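Local coordinates for FMN reductase [NAD(P)H] (Bacillus subtilis, PDB 1ZCH), which uses NADH or NADPH with bound FMN to reduce flavin, nitroaromatic compounds, quinones, chromates and azo dyes, at residues A37-V46 with V109-T120. Sequence-based numbering, arbitrary orientation.
Sequences APSSINGQQV and VGAVDAGIALGT. With FMN (flavin mononucleotide), chain D.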
# COMPACT_ATOMS: atom_id res chain seq x y z
N ALA A 37 6.73 4.45 8.86
CA ALA A 37 5.46 3.74 8.73
C ALA A 37 5.63 2.25 9.03
O ALA A 37 6.74 1.73 9.01
CB ALA A 37 4.90 3.93 7.31
N PRO A 38 4.53 1.55 9.30
CA PRO A 38 4.62 0.12 9.60
C PRO A 38 4.97 -0.73 8.38
O PRO A 38 4.81 -0.29 7.24
CB PRO A 38 3.24 -0.21 10.16
CG PRO A 38 2.34 0.73 9.38
CD PRO A 38 3.13 2.03 9.42
N SER A 39 5.48 -1.93 8.63
CA SER A 39 5.83 -2.87 7.56
C SER A 39 5.70 -4.27 8.15
O SER A 39 5.93 -4.47 9.35
CB SER A 39 7.25 -2.64 7.04
OG SER A 39 8.24 -3.02 7.99
N SER A 40 5.33 -5.24 7.33
CA SER A 40 5.16 -6.61 7.80
C SER A 40 6.43 -7.12 8.48
O SER A 40 7.52 -7.07 7.89
CB SER A 40 4.77 -7.52 6.63
OG SER A 40 4.35 -8.79 7.09
N ILE A 41 6.28 -7.60 9.72
CA ILE A 41 7.36 -8.10 10.58
C ILE A 41 8.57 -7.16 10.64
O ILE A 41 9.70 -7.59 10.88
CB ILE A 41 7.87 -9.52 10.15
CG1 ILE A 41 8.69 -9.45 8.86
CG2 ILE A 41 6.68 -10.47 9.97
CD1 ILE A 41 9.40 -10.75 8.53
N ASN A 42 8.30 -5.87 10.45
CA ASN A 42 9.35 -4.84 10.44
C ASN A 42 10.38 -5.22 9.38
O ASN A 42 11.55 -4.86 9.48
CB ASN A 42 10.02 -4.70 11.81
CG ASN A 42 10.93 -3.47 11.89
OD1 ASN A 42 10.61 -2.42 11.32
ND2 ASN A 42 12.05 -3.59 12.60
N GLY A 43 9.91 -5.94 8.36
CA GLY A 43 10.79 -6.35 7.28
C GLY A 43 11.16 -5.23 6.33
O GLY A 43 12.11 -5.36 5.56
N GLN A 44 10.41 -4.13 6.37
CA GLN A 44 10.69 -2.97 5.52
C GLN A 44 10.95 -3.43 4.08
O GLN A 44 11.97 -3.09 3.48
CB GLN A 44 11.89 -2.21 6.10
CG GLN A 44 11.62 -1.75 7.54
CD GLN A 44 12.87 -1.42 8.33
OE1 GLN A 44 13.55 -0.42 8.08
NE2 GLN A 44 13.18 -2.27 9.31
N GLN A 45 10.00 -4.18 3.54
CA GLN A 45 10.10 -4.74 2.20
C GLN A 45 9.85 -3.77 1.03
O GLN A 45 9.24 -4.15 0.02
CB GLN A 45 9.17 -5.95 2.09
CG GLN A 45 9.72 -7.23 2.75
CD GLN A 45 9.36 -7.39 4.22
OE1 GLN A 45 9.90 -8.27 4.90
NE2 GLN A 45 8.42 -6.58 4.72
N VAL A 46 10.31 -2.54 1.17
CA VAL A 46 10.15 -1.55 0.12
C VAL A 46 11.42 -0.70 0.01
O VAL A 46 12.08 -0.40 1.00
CB VAL A 46 8.92 -0.62 0.38
CG1 VAL A 46 9.02 0.03 1.75
CG2 VAL A 46 8.81 0.45 -0.70
N VAL A 109 3.16 -9.28 0.36
CA VAL A 109 3.89 -8.55 1.41
C VAL A 109 4.58 -7.32 0.81
O VAL A 109 4.47 -6.21 1.34
CB VAL A 109 4.96 -9.44 2.09
CG1 VAL A 109 5.87 -8.59 2.97
CG2 VAL A 109 4.28 -10.52 2.93
N GLY A 110 5.28 -7.52 -0.30
CA GLY A 110 5.98 -6.43 -0.94
C GLY A 110 5.08 -5.34 -1.48
O GLY A 110 5.37 -4.15 -1.32
N ALA A 111 3.98 -5.74 -2.13
CA ALA A 111 3.04 -4.78 -2.71
C ALA A 111 2.35 -3.95 -1.63
O ALA A 111 2.16 -2.75 -1.79
CB ALA A 111 2.01 -5.51 -3.57
N VAL A 112 1.96 -4.60 -0.53
CA VAL A 112 1.29 -3.88 0.55
C VAL A 112 2.28 -2.93 1.24
O VAL A 112 1.93 -1.79 1.55
CB VAL A 112 0.68 -4.85 1.59
CG1 VAL A 112 0.15 -4.07 2.81
CG2 VAL A 112 -0.44 -5.65 0.95
N ASP A 113 3.50 -3.40 1.48
CA ASP A 113 4.50 -2.54 2.12
C ASP A 113 4.74 -1.32 1.22
O ASP A 113 4.83 -0.19 1.71
CB ASP A 113 5.82 -3.31 2.33
CG ASP A 113 5.92 -3.98 3.71
OD1 ASP A 113 4.90 -4.10 4.44
OD2 ASP A 113 7.04 -4.41 4.08
N ALA A 114 4.84 -1.55 -0.08
CA ALA A 114 5.08 -0.46 -1.03
C ALA A 114 3.90 0.51 -1.09
O ALA A 114 4.10 1.72 -1.24
CB ALA A 114 5.35 -1.03 -2.42
N GLY A 115 2.68 -0.01 -0.98
CA GLY A 115 1.50 0.85 -1.00
C GLY A 115 1.48 1.72 0.24
O GLY A 115 1.14 2.91 0.19
N ILE A 116 1.83 1.13 1.38
CA ILE A 116 1.88 1.88 2.62
C ILE A 116 2.90 3.00 2.45
O ILE A 116 2.66 4.14 2.84
CB ILE A 116 2.30 0.98 3.80
CG1 ILE A 116 1.15 0.02 4.16
CG2 ILE A 116 2.70 1.83 5.01
CD1 ILE A 116 1.55 -1.03 5.17
N ALA A 117 4.04 2.65 1.87
CA ALA A 117 5.11 3.63 1.65
C ALA A 117 4.66 4.76 0.72
O ALA A 117 4.88 5.94 1.01
CB ALA A 117 6.35 2.94 1.07
N LEU A 118 4.05 4.40 -0.40
CA LEU A 118 3.56 5.37 -1.38
C LEU A 118 2.51 6.31 -0.77
O LEU A 118 2.56 7.53 -0.96
CB LEU A 118 2.96 4.64 -2.59
CG LEU A 118 2.39 5.47 -3.74
CD1 LEU A 118 3.50 6.18 -4.47
CD2 LEU A 118 1.65 4.54 -4.70
N GLY A 119 1.56 5.72 -0.05
CA GLY A 119 0.52 6.52 0.58
C GLY A 119 1.09 7.46 1.63
O GLY A 119 0.65 8.61 1.76
N THR A 120 2.08 6.98 2.38
CA THR A 120 2.72 7.78 3.42
C THR A 120 3.53 8.92 2.80
O THR A 120 3.51 10.04 3.30
CB THR A 120 3.63 6.91 4.30
OG1 THR A 120 2.86 5.86 4.89
CG2 THR A 120 4.25 7.74 5.41
N1 FMN D . 1.73 -6.92 14.08
C2 FMN D . 1.13 -7.90 14.79
O2 FMN D . 1.18 -7.95 15.99
N3 FMN D . 0.37 -8.94 14.14
C4 FMN D . 0.22 -8.99 12.75
O4 FMN D . -0.42 -9.90 12.25
C4A FMN D . 0.86 -7.93 11.97
N5 FMN D . 0.77 -7.92 10.60
C5A FMN D . 1.23 -6.81 9.92
C6 FMN D . 0.94 -6.73 8.52
C7 FMN D . 1.31 -5.62 7.76
C7M FMN D . 0.93 -5.56 6.29
C8 FMN D . 2.06 -4.52 8.39
C8M FMN D . 2.45 -3.28 7.63
C9 FMN D . 2.39 -4.59 9.77
C9A FMN D . 1.97 -5.72 10.55
N10 FMN D . 2.18 -5.84 12.00
C10 FMN D . 1.62 -6.87 12.71
C1' FMN D . 2.96 -4.77 12.71
C2' FMN D . 4.51 -4.92 12.49
O2' FMN D . 4.99 -5.97 13.34
C3' FMN D . 5.15 -3.57 12.83
O3' FMN D . 4.65 -2.58 11.90
C4' FMN D . 6.69 -3.62 12.70
O4' FMN D . 7.26 -4.53 13.65
C5' FMN D . 7.23 -2.21 12.89
O5' FMN D . 7.01 -1.75 14.37
P FMN D . 6.18 -0.48 14.58
O1P FMN D . 6.97 0.69 14.22
O2P FMN D . 5.81 -0.40 15.98
O3P FMN D . 4.97 -0.51 13.76
O HOH W 1 6.02 -0.08 4.57
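Asp-113 reaches out of helix 104-127 into the curl of loop 37-46, and its carboxylate takes three N-H groups. OD1 accepts a hydrogen bond from the backbone N of Ser-40 at 3.1 Å, nearly straight (166°) and on the syn lone pair. OD2 is gripped twice: by Gln-45 N on the anti lone pair, and by Gln-45 NE2 at 2.7 Å from the syn side, 31° out of the carboxylate plane. The bend of Gln-45 at chi2 (89°) folds its amide back to this oxygen and lays NE2 over Val-109 CG1, while OE1 is hydrogen-bonded to Tyr-228 OH of the second subunit. Val-46 sets CG2 against Ala-117 CB at 3.9 Å.

The end near Ala-37, itself partly exposed, is looser: Ala-37 CB brings just a methyl to Ile-116 CG2 (3.8 Å), and a water bridges Pro-38 O and Asp-113 O. Ile-116 CD1 and Ser-39 CA (3.4 Å) meet the flavin methyl C8M. Replacing Asp-113 with an alanine would probably cost Ser-40 N and Gln-45 N this acceptor and leave NE2 its weak bond to Ser-40 O. Ringed by three N-H donors, the buried carboxylate is probably ionised and, through the loop, likely helps shape the pocket at C8M.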